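Local structure of polysaccharide deacetylase (Ammonifex degensii, 4WCJ) at residues 119-128 with 138-146. The protein probably removes N-acetyl groups from poly-beta-1,6-N-acetyl-D-glucosamine as a zinc-binding deacetylase of carbohydrate esterase family 4. Sequence-based numbering, arbitrary orientation.
Sequences FLFFVIAGQV and CSWEQIKEM
Val128 sets CG1 over the five-membered ring of Trp140, toward one side of the indole face: it stands 3.3 Å from the centroid of that ring and 9° off the ring normal, a clear CH-pi contact. The valine's chi1 of 168° places CG1 opposite the backbone N, which turns this methyl to the indole while CG2 meets Ile143 CD1 tip to tip, 3.9 Å away. At the end of strand 119-123, Val123 CG1 lies 4.2 Å from Ile143 CD1 and also covers the centre of one face of the Phe121 ring.

Sulfur-aromatic contacts occupy the other end. Cys138 SG sits at the Phe121 edge, 84° off the ring normal, 4.0 Å from CE2. Met146, bent at chi3, brings SD to the edge of the Phe119 ring, 4.1 Å from CZ, while its CE reaches Phe121 CE2 at 3.8 Å.

Polar linkage runs through a water that donates to Ala125 O and Val128 O and accepts from Trp140 NE1. An alanine in place of Trp140 would probably leave Val128 CG1 without its aromatic cover and the water without its indole donor. Ser139 and Gln142 form a capping box, with Ser139 N giving Gln142 OE1 a nearly straight bond and Gln142 N returning one to Ser139 OG.

Strand and helix axes run nearly antiparallel, 11.4 Å apart, and strand 119-123 pairs in parallel with strands 91-99 and 152-156. This is the beta-alpha-beta packing of a beta/alpha barrel deacetylase, a buried contact near the zinc site, the Phe121 side chain being about 9 Å from the zinc ion.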
# COMPACT_ATOMS: atom_id res chain seq x y z
N PHE A 119 1.39 9.04 -2.65
CA PHE A 119 1.37 7.59 -2.55
C PHE A 119 1.43 7.13 -1.10
O PHE A 119 1.92 7.84 -0.22
CB PHE A 119 2.51 6.97 -3.37
CG PHE A 119 3.90 7.38 -2.93
CD1 PHE A 119 4.38 8.66 -3.17
CD2 PHE A 119 4.74 6.47 -2.31
CE1 PHE A 119 5.64 9.03 -2.77
CE2 PHE A 119 6.01 6.83 -1.91
CZ PHE A 119 6.47 8.11 -2.15
N LEU A 120 0.91 5.94 -0.85
CA LEU A 120 0.97 5.34 0.47
C LEU A 120 2.04 4.25 0.46
O LEU A 120 2.00 3.34 -0.37
CB LEU A 120 -0.40 4.75 0.87
CG LEU A 120 -0.87 4.93 2.32
CD1 LEU A 120 -2.29 4.39 2.53
CD2 LEU A 120 0.10 4.31 3.31
N PHE A 121 3.00 4.35 1.37
CA PHE A 121 4.12 3.41 1.45
C PHE A 121 3.97 2.54 2.69
O PHE A 121 4.22 3.02 3.81
CB PHE A 121 5.43 4.20 1.50
CG PHE A 121 6.67 3.40 1.15
CD1 PHE A 121 6.58 2.12 0.60
CD2 PHE A 121 7.93 3.93 1.40
CE1 PHE A 121 7.73 1.40 0.28
CE2 PHE A 121 9.08 3.21 1.09
CZ PHE A 121 8.98 1.96 0.53
N PHE A 122 3.56 1.29 2.50
CA PHE A 122 3.40 0.36 3.61
C PHE A 122 4.73 -0.33 3.92
O PHE A 122 5.16 -1.19 3.16
CB PHE A 122 2.34 -0.69 3.29
CG PHE A 122 0.96 -0.14 3.08
CD1 PHE A 122 0.14 0.13 4.17
CD2 PHE A 122 0.46 0.09 1.81
CE1 PHE A 122 -1.15 0.62 3.98
CE2 PHE A 122 -0.83 0.58 1.62
CZ PHE A 122 -1.63 0.85 2.71
N VAL A 123 5.37 0.03 5.02
CA VAL A 123 6.68 -0.53 5.31
C VAL A 123 6.67 -1.61 6.39
O VAL A 123 5.88 -1.57 7.34
CB VAL A 123 7.69 0.57 5.69
CG1 VAL A 123 7.73 1.64 4.59
CG2 VAL A 123 7.34 1.24 7.03
N ILE A 124 7.55 -2.59 6.21
CA ILE A 124 7.86 -3.57 7.23
C ILE A 124 8.81 -2.88 8.20
O ILE A 124 10.02 -2.83 7.97
CB ILE A 124 8.52 -4.82 6.66
CG1 ILE A 124 7.69 -5.37 5.50
CG2 ILE A 124 8.66 -5.87 7.75
CD1 ILE A 124 8.41 -6.38 4.67
N ALA A 125 8.25 -2.32 9.27
CA ALA A 125 8.99 -1.33 10.06
C ALA A 125 10.27 -1.90 10.65
O ALA A 125 11.25 -1.17 10.79
CB ALA A 125 8.09 -0.75 11.17
N GLY A 126 10.28 -3.19 10.97
CA GLY A 126 11.45 -3.83 11.55
C GLY A 126 12.53 -4.21 10.54
O GLY A 126 13.61 -4.63 10.94
N GLN A 127 12.24 -4.07 9.25
CA GLN A 127 13.21 -4.40 8.21
C GLN A 127 13.74 -3.15 7.51
O GLN A 127 14.62 -3.24 6.64
CB GLN A 127 12.60 -5.36 7.17
CG GLN A 127 12.29 -6.74 7.70
CD GLN A 127 13.52 -7.46 8.22
OE1 GLN A 127 14.64 -7.22 7.75
NE2 GLN A 127 13.32 -8.37 9.17
N VAL A 128 13.22 -1.99 7.87
CA VAL A 128 13.74 -0.74 7.32
C VAL A 128 15.22 -0.56 7.66
O VAL A 128 15.65 -0.81 8.79
CB VAL A 128 12.92 0.46 7.85
CG1 VAL A 128 13.62 1.79 7.53
CG2 VAL A 128 11.53 0.42 7.25
N CYS A 138 14.77 0.86 1.94
CA CYS A 138 14.97 2.26 2.27
C CYS A 138 15.49 2.39 3.69
O CYS A 138 15.16 1.57 4.56
CB CYS A 138 13.66 3.06 2.14
SG CYS A 138 13.01 3.18 0.49
N SER A 139 16.33 3.39 3.92
CA SER A 139 16.68 3.77 5.28
C SER A 139 15.61 4.69 5.87
O SER A 139 14.76 5.20 5.14
CB SER A 139 18.03 4.48 5.29
OG SER A 139 17.92 5.75 4.65
N TRP A 140 15.63 4.89 7.17
CA TRP A 140 14.73 5.86 7.78
C TRP A 140 14.96 7.28 7.24
O TRP A 140 14.00 8.02 7.05
CB TRP A 140 14.86 5.83 9.30
CG TRP A 140 14.19 4.62 9.87
CD1 TRP A 140 14.78 3.55 10.47
CD2 TRP A 140 12.78 4.35 9.84
NE1 TRP A 140 13.82 2.64 10.85
CE2 TRP A 140 12.59 3.10 10.46
CE3 TRP A 140 11.67 5.03 9.34
CZ2 TRP A 140 11.33 2.53 10.62
CZ3 TRP A 140 10.41 4.47 9.49
CH2 TRP A 140 10.25 3.22 10.13
N GLU A 141 16.21 7.64 6.96
CA GLU A 141 16.48 8.96 6.38
C GLU A 141 15.77 9.11 5.04
O GLU A 141 15.23 10.16 4.73
CB GLU A 141 17.98 9.18 6.18
CG GLU A 141 18.78 9.27 7.45
CD GLU A 141 20.20 9.74 7.20
OE1 GLU A 141 20.87 10.13 8.17
OE2 GLU A 141 20.63 9.72 6.02
N GLN A 142 15.78 8.04 4.26
CA GLN A 142 15.19 8.07 2.94
C GLN A 142 13.67 8.13 3.00
O GLN A 142 13.05 8.87 2.25
CB GLN A 142 15.66 6.87 2.13
CG GLN A 142 17.09 7.04 1.59
CD GLN A 142 17.72 5.73 1.16
OE1 GLN A 142 17.28 4.65 1.58
NE2 GLN A 142 18.75 5.81 0.33
N ILE A 143 13.07 7.38 3.93
CA ILE A 143 11.63 7.45 4.14
C ILE A 143 11.23 8.86 4.61
O ILE A 143 10.27 9.46 4.10
CB ILE A 143 11.18 6.39 5.15
CG1 ILE A 143 11.27 5.00 4.53
CG2 ILE A 143 9.75 6.67 5.63
CD1 ILE A 143 11.20 3.88 5.52
N LYS A 144 11.98 9.39 5.57
CA LYS A 144 11.74 10.73 6.09
C LYS A 144 11.79 11.77 4.99
O LYS A 144 10.97 12.70 4.97
CB LYS A 144 12.75 11.07 7.19
CG LYS A 144 12.48 10.37 8.51
CD LYS A 144 13.60 10.57 9.50
CE LYS A 144 13.38 9.76 10.77
NZ LYS A 144 14.41 10.02 11.80
N GLU A 145 12.73 11.64 4.06
CA GLU A 145 12.86 12.61 2.98
C GLU A 145 11.62 12.56 2.08
O GLU A 145 11.12 13.59 1.62
CB GLU A 145 14.13 12.36 2.17
CG GLU A 145 14.22 13.15 0.88
CD GLU A 145 15.47 12.84 0.08
OE1 GLU A 145 15.55 13.32 -1.07
OE2 GLU A 145 16.36 12.12 0.58
N MET A 146 11.11 11.36 1.85
CA MET A 146 9.92 11.22 1.03
C MET A 146 8.68 11.77 1.73
O MET A 146 7.84 12.42 1.11
CB MET A 146 9.71 9.77 0.63
CG MET A 146 10.76 9.30 -0.37
SD MET A 146 10.40 7.67 -1.07
CE MET A 146 10.60 6.65 0.41
O HOH W 1 14.10 -0.52 11.20